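Tryptophan decarboxylase 1 (PDB 6KHO) catalyses the pyridoxal-phosphate-dependent decarboxylation of L-tryptophan to tryptamine and of 5-hydroxy-L-tryptophan to serotonin, working as a homodimer. Local coordinates at residues 146-157 against 338-346; 457-468 against 504-512. All coordinates share one frame; numbering follows the deposited sequence.

Contact 1: 146-157 against 338-346; sequences LAQMLNLPTSFM and CTCLYVRDT
Tyr-342 carries this contact: its ring lies against the end of helix 133-149 and the turn that follows, touching Ala-147, Leu-152 and Met-157. Leu-152 sets CD1 over the centre of one ring face, a CH-pi contact with CD1 3.8 Å from the Tyr-342 centroid. At the ring edge, in plane, lies Met-157 SD, 3.9 Å from Tyr-342 CE2: a Met-aromatic contact. Ala-147 CB adds an oblique touch at CE2. The phenol OH passes Leu-146 CB at 3.4 Å and is hydrogen-bonded to Leu-143 O, which satisfies this buried polar atom. Leu-146 CD2 also packs on Cys-340 SG. Phe-156 bridges the close-packed part and the looser margin. With CG anti to the carbonyl carbon (chi1 -77°), its ring swings toward the strand and brings CD1 to Tyr-342 CB. Arg-344 CG covers one face of the phenyl ring, 3.6 Å from its centroid and 15° off the normal. With an alanine here instead of Phe-156, the Arg-344 methylenes would probably lose the ring they lie on, and a gap would open beside Tyr-342 CB. The outer margin is wetter: one water donates to both Ser-155 O (2.6 Å) and Arg-344 O (2.5 Å), and no direct hydrogen bond joins the segments. Arg-344 NH1 is hydrogen-bonded to Val-321 O. The turn at Asn-151 is a Schellman motif. Strand 339-343 pairs antiparallel with strands 168-172 and 323-326 in the large mixed sheet of the PLP-binding domain. Helix 386-420 flanks both segments, with Leu-389 on Cys-340 and Met-393 on Met-149.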
loop_
_atom_site.group_PDB
_atom_site.type_symbol
_atom_site.label_atom_id
_atom_site.label_comp_id
_atom_site.label_asym_id
_atom_site.label_seq_id
_atom_site.Cartn_x
_atom_site.Cartn_y
_atom_site.Cartn_z
ATOM N N LEU A 146 20.397 -1.171 4.032
ATOM C CA LEU A 146 19.998 -2.576 3.899
ATOM C C LEU A 146 20.764 -3.269 2.772
ATOM O O LEU A 146 21.169 -4.436 2.903
ATOM C CB LEU A 146 18.489 -2.670 3.651
ATOM C CG LEU A 146 17.937 -4.081 3.386
ATOM C CD1 LEU A 146 18.223 -5.022 4.571
ATOM C CD2 LEU A 146 16.433 -4.006 3.105
ATOM N N ALA A 147 20.965 -2.569 1.653
ATOM C CA ALA A 147 21.767 -3.133 0.571
ATOM C C ALA A 147 23.186 -3.441 1.043
ATOM O O ALA A 147 23.789 -4.433 0.615
ATOM C CB ALA A 147 21.781 -2.180 -0.626
ATOM N N GLN A 148 23.735 -2.609 1.934
ATOM C CA GLN A 148 25.058 -2.895 2.493
ATOM C C GLN A 148 25.026 -4.133 3.379
ATOM O O GLN A 148 25.913 -4.988 3.287
ATOM C CB GLN A 148 25.583 -1.703 3.290
ATOM C CG GLN A 148 25.910 -0.476 2.464
ATOM C CD GLN A 148 26.353 0.691 3.325
ATOM O OE1 GLN A 148 27.228 0.549 4.178
ATOM N NE2 GLN A 148 25.739 1.853 3.113
ATOM N N MET A 149 24.014 -4.249 4.248
ATOM C CA MET A 149 23.884 -5.454 5.071
ATOM C C MET A 149 23.777 -6.707 4.204
ATOM O O MET A 149 24.381 -7.743 4.515
ATOM C CB MET A 149 22.666 -5.347 5.992
ATOM C CG MET A 149 22.700 -4.181 6.971
ATOM S SD MET A 149 21.657 -4.460 8.419
ATOM C CE MET A 149 20.038 -4.722 7.682
ATOM N N LEU A 150 23.000 -6.635 3.123
ATOM C CA LEU A 150 22.813 -7.765 2.220
ATOM C C LEU A 150 24.006 -7.992 1.312
ATOM O O LEU A 150 24.026 -8.986 0.575
ATOM C CB LEU A 150 21.582 -7.553 1.339
ATOM C CG LEU A 150 20.221 -7.527 2.028
ATOM C CD1 LEU A 150 19.150 -7.043 1.052
ATOM C CD2 LEU A 150 19.897 -8.910 2.542
ATOM N N ASN A 151 24.972 -7.081 1.318
ATOM C CA ASN A 151 26.095 -7.145 0.397
ATOM C C ASN A 151 25.627 -7.211 -1.051
ATOM O O ASN A 151 26.185 -7.946 -1.869
ATOM C CB ASN A 151 27.000 -8.324 0.725
ATOM C CG ASN A 151 28.262 -7.883 1.357
ATOM O OD1 ASN A 151 29.173 -7.422 0.672
ATOM N ND2 ASN A 151 28.318 -7.957 2.680
ATOM N N LEU A 152 24.589 -6.443 -1.378
ATOM C CA LEU A 152 24.208 -6.339 -2.777
ATOM C C LEU A 152 25.348 -5.708 -3.577
ATOM O O LEU A 152 26.077 -4.859 -3.061
ATOM C CB LEU A 152 22.939 -5.511 -2.942
ATOM C CG LEU A 152 21.645 -6.106 -2.382
ATOM C CD1 LEU A 152 20.467 -5.250 -2.816
ATOM C CD2 LEU A 152 21.442 -7.544 -2.853
ATOM N N PRO A 153 25.542 -6.132 -4.826
ATOM C CA PRO A 153 26.455 -5.408 -5.718
ATOM C C PRO A 153 26.105 -3.925 -5.771
ATOM O O PRO A 153 24.937 -3.536 -5.641
ATOM C CB PRO A 153 26.232 -6.081 -7.079
ATOM C CG PRO A 153 25.730 -7.443 -6.745
ATOM C CD PRO A 153 24.963 -7.330 -5.456
ATOM N N THR A 154 27.133 -3.095 -5.970
ATOM C CA THR A 154 26.924 -1.649 -5.985
ATOM C C THR A 154 26.054 -1.216 -7.155
ATOM O O THR A 154 25.464 -0.130 -7.108
ATOM C CB THR A 154 28.262 -0.897 -6.036
ATOM O OG1 THR A 154 29.086 -1.453 -7.061
ATOM C CG2 THR A 154 28.989 -1.004 -4.716
ATOM N N SER A 155 25.945 -2.046 -8.193
ATOM C CA SER A 155 25.044 -1.735 -9.294
ATOM C C SER A 155 23.587 -1.600 -8.843
ATOM O O SER A 155 22.775 -1.050 -9.593
ATOM C CB SER A 155 25.168 -2.803 -10.386
ATOM O OG SER A 155 24.955 -4.105 -9.861
ATOM N N PHE A 156 23.233 -2.069 -7.644
ATOM C CA PHE A 156 21.851 -1.962 -7.175
ATOM C C PHE A 156 21.578 -0.724 -6.325
ATOM O O PHE A 156 20.430 -0.523 -5.915
ATOM C CB PHE A 156 21.446 -3.216 -6.387
ATOM C CG PHE A 156 21.129 -4.405 -7.259
ATOM C CD1 PHE A 156 19.898 -4.498 -7.898
ATOM C CD2 PHE A 156 22.065 -5.420 -7.452
ATOM C CE1 PHE A 156 19.589 -5.582 -8.721
ATOM C CE2 PHE A 156 21.772 -6.516 -8.268
ATOM C CZ PHE A 156 20.531 -6.594 -8.909
ATOM N N MET A 157 22.564 0.128 -6.055
ATOM C CA MET A 157 22.242 1.358 -5.341
ATOM C C MET A 157 22.980 2.538 -5.967
ATOM O O MET A 157 23.784 2.382 -6.891
ATOM C CB MET A 157 22.521 1.212 -3.841
ATOM C CG MET A 157 21.457 1.877 -2.930
ATOM S SD MET A 157 19.686 1.595 -3.312
ATOM C CE MET A 157 19.015 3.027 -2.436
ATOM N N CYS A 338 6.236 -3.383 4.501
ATOM C CA CYS A 338 7.590 -2.970 4.156
ATOM C C CYS A 338 8.251 -3.991 3.223
ATOM O O CYS A 338 8.788 -4.998 3.691
ATOM C CB CYS A 338 8.433 -2.792 5.421
ATOM S SG CYS A 338 10.103 -2.103 5.078
ATOM N N THR A 339 8.205 -3.753 1.914
ATOM C CA THR A 339 8.906 -4.590 0.940
ATOM C C THR A 339 9.885 -3.711 0.186
ATOM O O THR A 339 9.511 -2.629 -0.274
ATOM C CB THR A 339 7.938 -5.251 -0.050
ATOM O OG1 THR A 339 6.995 -6.048 0.670
ATOM C CG2 THR A 339 8.700 -6.147 -1.050
ATOM N N CYS A 340 11.128 -4.166 0.064
ATOM C CA CYS A 340 12.183 -3.394 -0.581
ATOM C C CYS A 340 12.461 -3.976 -1.960
ATOM O O CYS A 340 12.724 -5.172 -2.081
ATOM C CB CYS A 340 13.451 -3.405 0.275
ATOM S SG CYS A 340 13.153 -2.581 1.877
ATOM N N LEU A 341 12.403 -3.130 -2.989
ATOM C CA LEU A 341 12.718 -3.520 -4.359
ATOM C C LEU A 341 13.982 -2.803 -4.807
ATOM O O LEU A 341 14.073 -1.581 -4.669
ATOM C CB LEU A 341 11.567 -3.163 -5.306
ATOM C CG LEU A 341 11.914 -3.185 -6.800
ATOM C CD1 LEU A 341 12.228 -4.627 -7.248
ATOM C CD2 LEU A 341 10.777 -2.590 -7.612
ATOM N N TYR A 342 14.934 -3.552 -5.363
ATOM C CA TYR A 342 16.173 -3.005 -5.911
ATOM C C TYR A 342 16.249 -3.339 -7.392
ATOM O O TYR A 342 15.910 -4.454 -7.792
ATOM C CB TYR A 342 17.411 -3.579 -5.204
ATOM C CG TYR A 342 17.497 -3.225 -3.734
ATOM C CD1 TYR A 342 16.901 -4.032 -2.773
ATOM C CD2 TYR A 342 18.162 -2.073 -3.312
ATOM C CE1 TYR A 342 16.977 -3.712 -1.417
ATOM C CE2 TYR A 342 18.252 -1.743 -1.955
ATOM C CZ TYR A 342 17.659 -2.567 -1.017
ATOM O OH TYR A 342 17.729 -2.247 0.321
ATOM N N VAL A 343 16.688 -2.373 -8.208
ATOM C CA VAL A 343 16.819 -2.577 -9.648
ATOM C C VAL A 343 18.181 -2.069 -10.098
ATOM O O VAL A 343 18.730 -1.123 -9.525
ATOM C CB VAL A 343 15.684 -1.885 -10.445
ATOM C CG1 VAL A 343 14.304 -2.392 -9.982
ATOM C CG2 VAL A 343 15.757 -0.380 -10.308
ATOM N N ARG A 344 18.729 -2.692 -11.150
ATOM C CA ARG A 344 20.011 -2.229 -11.657
ATOM C C ARG A 344 19.885 -1.001 -12.551
ATOM O O ARG A 344 20.871 -0.273 -12.716
ATOM C CB ARG A 344 20.727 -3.360 -12.392
ATOM C CG ARG A 344 21.554 -4.207 -11.419
ATOM C CD ARG A 344 22.124 -5.436 -12.082
ATOM N NE ARG A 344 22.874 -5.093 -13.278
ATOM C CZ ARG A 344 23.000 -5.893 -14.330
ATOM N NH1 ARG A 344 22.406 -7.081 -14.336
ATOM N NH2 ARG A 344 23.710 -5.501 -15.376
ATOM N N ASP A 345 18.694 -0.722 -13.088
ATOM C CA ASP A 345 18.497 0.454 -13.944
ATOM C C ASP A 345 17.141 1.081 -13.640
ATOM O O ASP A 345 16.123 0.673 -14.206
ATOM C CB ASP A 345 18.609 0.078 -15.421
ATOM C CG ASP A 345 18.698 1.299 -16.318
ATOM O OD1 ASP A 345 18.490 2.421 -15.806
ATOM O OD2 ASP A 345 18.980 1.145 -17.525
ATOM N N THR A 346 17.129 2.109 -12.783
ATOM C CA THR A 346 15.853 2.724 -12.432
ATOM C C THR A 346 15.160 3.318 -13.651
ATOM O O THR A 346 13.925 3.337 -13.711
ATOM C CB THR A 346 16.058 3.775 -11.349
ATOM O OG1 THR A 346 16.758 4.894 -11.901
ATOM C CG2 THR A 346 16.869 3.182 -10.220
HETATM O O HOH W 1 23.296 -0.448 -12.087
#

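Contact 2: 457-468 against 504-512; sequences ANRELMERLNKT and LIKKTTTEM
Leu-504 O is gripped by two donors of Thr-508: the backbone N at 2.9 Å and OG1 at 2.7 Å, from opposite faces of the carbonyl plane. Thr-509 repeats this on Ile-505 O. Both hydroxyls are thus tied to their own helix, and the contact is a helix-helix packing with knobs-into-holes features. Helices 451-468 and 495-513 cover the small antiparallel sheet of the C-terminal part of the chain. The short segments cross at 123°, with 10.1 Å between axes. No hydrogen bond crosses between them. Leu-461 is one knob, set among Ile-505, Thr-508, Thr-509 and Met-512. Its CG is anti to the backbone N (chi1 -180°), which carries CD1 to Thr-508 CG2 and CD2 to Thr-509 OG1. The Leu-465 and Leu-504 side chains run antiparallel alongside one another, with Leu-465 CD2 3.7 Å from Leu-504 CG. On the sheet side, Leu-461 also touches Leu-484 and Ile-440, and Ile-505 touches Phe-438. Met-512 is a knob in the other direction, among Ala-457, Glu-460, Leu-461 and Arg-464. At the rim, Arg-464 NE makes a salt bridge to the anti lone pair of Glu-460 OE1, 3.1 Å away. This probably steadies the guanidinium, whose face lies against Met-512 CG. The bend of the Met-512 chain at chi3 (58°) turns CE toward helix 451-468, where it meets Glu-460 CB at 3.8 Å.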
loop_
_atom_site.group_PDB
_atom_site.type_symbol
_atom_site.label_atom_id
_atom_site.label_comp_id
_atom_site.label_asym_id
_atom_site.label_seq_id
_atom_site.Cartn_x
_atom_site.Cartn_y
_atom_site.Cartn_z
ATOM N N ALA A 457 -3.849 -38.873 8.457
ATOM C CA ALA A 457 -3.312 -38.767 9.810
ATOM C C ALA A 457 -2.716 -37.386 10.054
ATOM O O ALA A 457 -2.882 -36.802 11.135
ATOM C CB ALA A 457 -2.258 -39.849 10.045
ATOM N N ASN A 458 -2.017 -36.846 9.056
ATOM C CA ASN A 458 -1.413 -35.530 9.214
ATOM C C ASN A 458 -2.473 -34.440 9.262
ATOM O O ASN A 458 -2.353 -33.486 10.036
ATOM C CB ASN A 458 -0.411 -35.283 8.090
ATOM C CG ASN A 458 0.852 -36.083 8.270
ATOM O OD1 ASN A 458 1.625 -35.835 9.189
ATOM N ND2 ASN A 458 1.068 -37.057 7.392
ATOM N N ARG A 459 -3.523 -34.564 8.450
ATOM C CA ARG A 459 -4.599 -33.585 8.513
ATOM C C ARG A 459 -5.296 -33.626 9.867
ATOM O O ARG A 459 -5.668 -32.582 10.413
ATOM C CB ARG A 459 -5.603 -33.817 7.390
ATOM C CG ARG A 459 -6.828 -32.947 7.522
ATOM C CD ARG A 459 -7.777 -33.097 6.353
ATOM N NE ARG A 459 -7.499 -32.153 5.269
ATOM C CZ ARG A 459 -7.714 -30.839 5.342
ATOM N NH1 ARG A 459 -8.196 -30.298 6.458
ATOM N NH2 ARG A 459 -7.444 -30.062 4.301
ATOM N N GLU A 460 -5.472 -34.826 10.424
ATOM C CA GLU A 460 -6.047 -34.962 11.757
ATOM C C GLU A 460 -5.141 -34.329 12.803
ATOM O O GLU A 460 -5.603 -33.564 13.659
ATOM C CB GLU A 460 -6.288 -36.444 12.068
ATOM C CG GLU A 460 -6.922 -36.726 13.421
ATOM C CD GLU A 460 -8.429 -36.551 13.414
ATOM O OE1 GLU A 460 -9.032 -36.472 14.510
ATOM O OE2 GLU A 460 -9.015 -36.489 12.314
ATOM N N LEU A 461 -3.844 -34.646 12.750
ATOM C CA LEU A 461 -2.876 -34.045 13.661
ATOM C C LEU A 461 -2.978 -32.521 13.650
ATOM O O LEU A 461 -3.114 -31.883 14.702
ATOM C CB LEU A 461 -1.465 -34.494 13.279
ATOM C CG LEU A 461 -0.329 -33.959 14.147
ATOM C CD1 LEU A 461 -0.633 -34.213 15.617
ATOM C CD2 LEU A 461 1.007 -34.576 13.744
ATOM N N MET A 462 -2.945 -31.929 12.453
ATOM C CA MET A 462 -2.978 -30.476 12.318
ATOM C C MET A 462 -4.240 -29.882 12.938
ATOM O O MET A 462 -4.176 -28.902 13.689
ATOM C CB MET A 462 -2.878 -30.100 10.836
ATOM C CG MET A 462 -3.111 -28.623 10.533
ATOM S SD MET A 462 -3.202 -28.281 8.757
ATOM C CE MET A 462 -4.935 -28.583 8.392
ATOM N N GLU A 463 -5.404 -30.449 12.615
ATOM C CA GLU A 463 -6.651 -29.896 13.130
ATOM C C GLU A 463 -6.757 -30.093 14.636
ATOM O O GLU A 463 -7.409 -29.294 15.318
ATOM C CB GLU A 463 -7.842 -30.518 12.391
ATOM C CG GLU A 463 -7.765 -30.330 10.867
ATOM C CD GLU A 463 -8.860 -31.065 10.092
ATOM O OE1 GLU A 463 -9.421 -30.467 9.146
ATOM O OE2 GLU A 463 -9.149 -32.239 10.413
ATOM N N ARG A 464 -6.086 -31.121 15.167
ATOM C CA ARG A 464 -6.060 -31.374 16.603
ATOM C C ARG A 464 -5.120 -30.420 17.329
ATOM O O ARG A 464 -5.423 -29.976 18.438
ATOM C CB ARG A 464 -5.648 -32.822 16.867
ATOM C CG ARG A 464 -6.817 -33.785 16.849
ATOM C CD ARG A 464 -6.399 -35.198 17.205
ATOM N NE ARG A 464 -7.547 -36.098 17.169
ATOM C CZ ARG A 464 -7.638 -37.224 17.869
ATOM N NH1 ARG A 464 -6.644 -37.600 18.667
ATOM N NH2 ARG A 464 -8.727 -37.973 17.771
ATOM N N LEU A 465 -3.965 -30.113 16.742
ATOM C CA LEU A 465 -3.093 -29.126 17.366
ATOM C C LEU A 465 -3.770 -27.760 17.412
ATOM O O LEU A 465 -3.662 -27.043 18.413
ATOM C CB LEU A 465 -1.759 -29.063 16.625
ATOM C CG LEU A 465 -0.950 -30.365 16.650
ATOM C CD1 LEU A 465 0.055 -30.413 15.513
ATOM C CD2 LEU A 465 -0.242 -30.559 17.987
ATOM N N ASN A 466 -4.530 -27.413 16.366
ATOM C CA ASN A 466 -5.154 -26.092 16.304
ATOM C C ASN A 466 -6.307 -25.944 17.300
ATOM O O ASN A 466 -6.496 -24.860 17.866
ATOM C CB ASN A 466 -5.636 -25.800 14.885
ATOM C CG ASN A 466 -4.478 -25.631 13.895
ATOM O OD1 ASN A 466 -3.317 -25.478 14.291
ATOM N ND2 ASN A 466 -4.795 -25.671 12.610
ATOM N N LYS A 467 -7.101 -27.003 17.519
ATOM C CA LYS A 467 -8.203 -26.902 18.483
ATOM C C LYS A 467 -7.690 -26.712 19.903
ATOM O O LYS A 467 -8.410 -26.170 20.750
ATOM C CB LYS A 467 -9.094 -28.148 18.421
ATOM C CG LYS A 467 -8.337 -29.437 18.704
ATOM C CD LYS A 467 -9.233 -30.634 19.026
ATOM C CE LYS A 467 -8.429 -31.729 19.727
ATOM N NZ LYS A 467 -7.758 -31.217 20.959
ATOM N N THR A 468 -6.453 -27.134 20.161
ATOM C CA THR A 468 -5.821 -26.964 21.466
ATOM C C THR A 468 -5.717 -25.491 21.873
ATOM O O THR A 468 -5.835 -25.154 23.059
ATOM C CB THR A 468 -4.439 -27.616 21.413
ATOM O OG1 THR A 468 -4.580 -29.032 21.599
ATOM C CG2 THR A 468 -3.536 -27.086 22.456
ATOM N N LEU A 504 3.776 -31.459 22.367
ATOM C CA LEU A 504 2.347 -31.492 22.079
ATOM C C LEU A 504 2.061 -32.270 20.799
ATOM O O LEU A 504 1.049 -32.979 20.708
ATOM C CB LEU A 504 1.795 -30.067 21.995
ATOM C CG LEU A 504 0.333 -29.963 21.555
ATOM C CD1 LEU A 504 -0.553 -30.672 22.566
ATOM C CD2 LEU A 504 -0.114 -28.519 21.354
ATOM N N ILE A 505 2.947 -32.157 19.802
ATOM C CA ILE A 505 2.823 -32.966 18.589
ATOM C C ILE A 505 2.984 -34.445 18.921
ATOM O O ILE A 505 2.161 -35.279 18.525
ATOM C CB ILE A 505 3.854 -32.522 17.530
ATOM C CG1 ILE A 505 3.544 -31.112 17.006
ATOM C CG2 ILE A 505 3.903 -33.523 16.376
ATOM C CD1 ILE A 505 4.766 -30.376 16.480
ATOM N N LYS A 506 4.065 -34.791 19.630
ATOM C CA LYS A 506 4.281 -36.173 20.051
ATOM C C LYS A 506 3.074 -36.708 20.812
ATOM O O LYS A 506 2.553 -37.787 20.502
ATOM C CB LYS A 506 5.540 -36.271 20.915
ATOM C CG LYS A 506 6.826 -36.255 20.121
ATOM C CD LYS A 506 7.986 -36.816 20.920
ATOM C CE LYS A 506 8.037 -36.216 22.309
ATOM N NZ LYS A 506 9.325 -36.538 22.995
ATOM N N LYS A 507 2.599 -35.941 21.795
ATOM C CA LYS A 507 1.496 -36.391 22.638
ATOM C C LYS A 507 0.227 -36.590 21.822
ATOM O O LYS A 507 -0.450 -37.616 21.948
ATOM C CB LYS A 507 1.275 -35.381 23.767
ATOM C CG LYS A 507 0.002 -35.543 24.557
ATOM C CD LYS A 507 0.007 -34.596 25.754
ATOM C CE LYS A 507 -1.246 -34.751 26.598
ATOM N NZ LYS A 507 -0.973 -34.449 28.037
ATOM N N THR A 508 -0.109 -35.616 20.973
ATOM C CA THR A 508 -1.307 -35.728 20.144
ATOM C C THR A 508 -1.213 -36.903 19.177
ATOM O O THR A 508 -2.228 -37.533 18.864
ATOM C CB THR A 508 -1.531 -34.416 19.383
ATOM O OG1 THR A 508 -1.557 -33.323 20.311
ATOM C CG2 THR A 508 -2.843 -34.440 18.600
ATOM N N THR A 509 -0.007 -37.219 18.703
ATOM C CA THR A 509 0.152 -38.297 17.734
ATOM C C THR A 509 -0.118 -39.654 18.377
ATOM O O THR A 509 -0.847 -40.484 17.818
ATOM C CB THR A 509 1.558 -38.242 17.128
ATOM O OG1 THR A 509 1.681 -37.066 16.316
ATOM C CG2 THR A 509 1.829 -39.470 16.263
ATOM N N THR A 510 0.458 -39.890 19.560
ATOM C CA THR A 510 0.219 -41.137 20.285
ATOM C C THR A 510 -1.273 -41.353 20.540
ATOM O O THR A 510 -1.814 -42.426 20.247
ATOM C CB THR A 510 0.998 -41.133 21.603
ATOM O OG1 THR A 510 0.599 -40.010 22.389
ATOM C CG2 THR A 510 2.483 -41.027 21.357
ATOM N N GLU A 511 -1.963 -40.333 21.060
ATOM C CA GLU A 511 -3.399 -40.450 21.302
ATOM C C GLU A 511 -4.191 -40.730 20.027
ATOM O O GLU A 511 -5.321 -41.223 20.112
ATOM C CB GLU A 511 -3.938 -39.180 21.960
ATOM C CG GLU A 511 -3.219 -38.764 23.229
ATOM C CD GLU A 511 -3.891 -37.578 23.915
ATOM O OE1 GLU A 511 -3.404 -37.135 24.980
ATOM O OE2 GLU A 511 -4.915 -37.091 23.386
ATOM N N MET A 512 -3.639 -40.420 18.853
ATOM C CA MET A 512 -4.334 -40.728 17.609
ATOM C C MET A 512 -4.225 -42.201 17.238
ATOM O O MET A 512 -5.119 -42.733 16.570
ATOM C CB MET A 512 -3.785 -39.873 16.469
ATOM C CG MET A 512 -4.516 -38.564 16.255
ATOM S SD MET A 512 -3.628 -37.553 15.048
ATOM C CE MET A 512 -3.591 -38.643 13.622
#

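How the contacts relate
From the N terminus the chain passes several helices before helix 133-149 leads into 146-157. It then builds most of the large mixed sheet and returns at 338-346, where contact 1 closes a loop of 180 residues. That loop includes cofactor-site residues such as Thr-175, His-214 and Lys-330. The long helix 386-420 then leads to the C-terminal region. Contact 2 closes a shorter loop of 35 residues, which holds strands 474-478 and 481-487. The two loops follow in series and neither nest nor cross. Contact 1 joins helix to sheet in the cofactor domain; contact 2 pairs two helices over the small sheet. Their centres lie 43 Å apart, on opposite sides of the chain's centre.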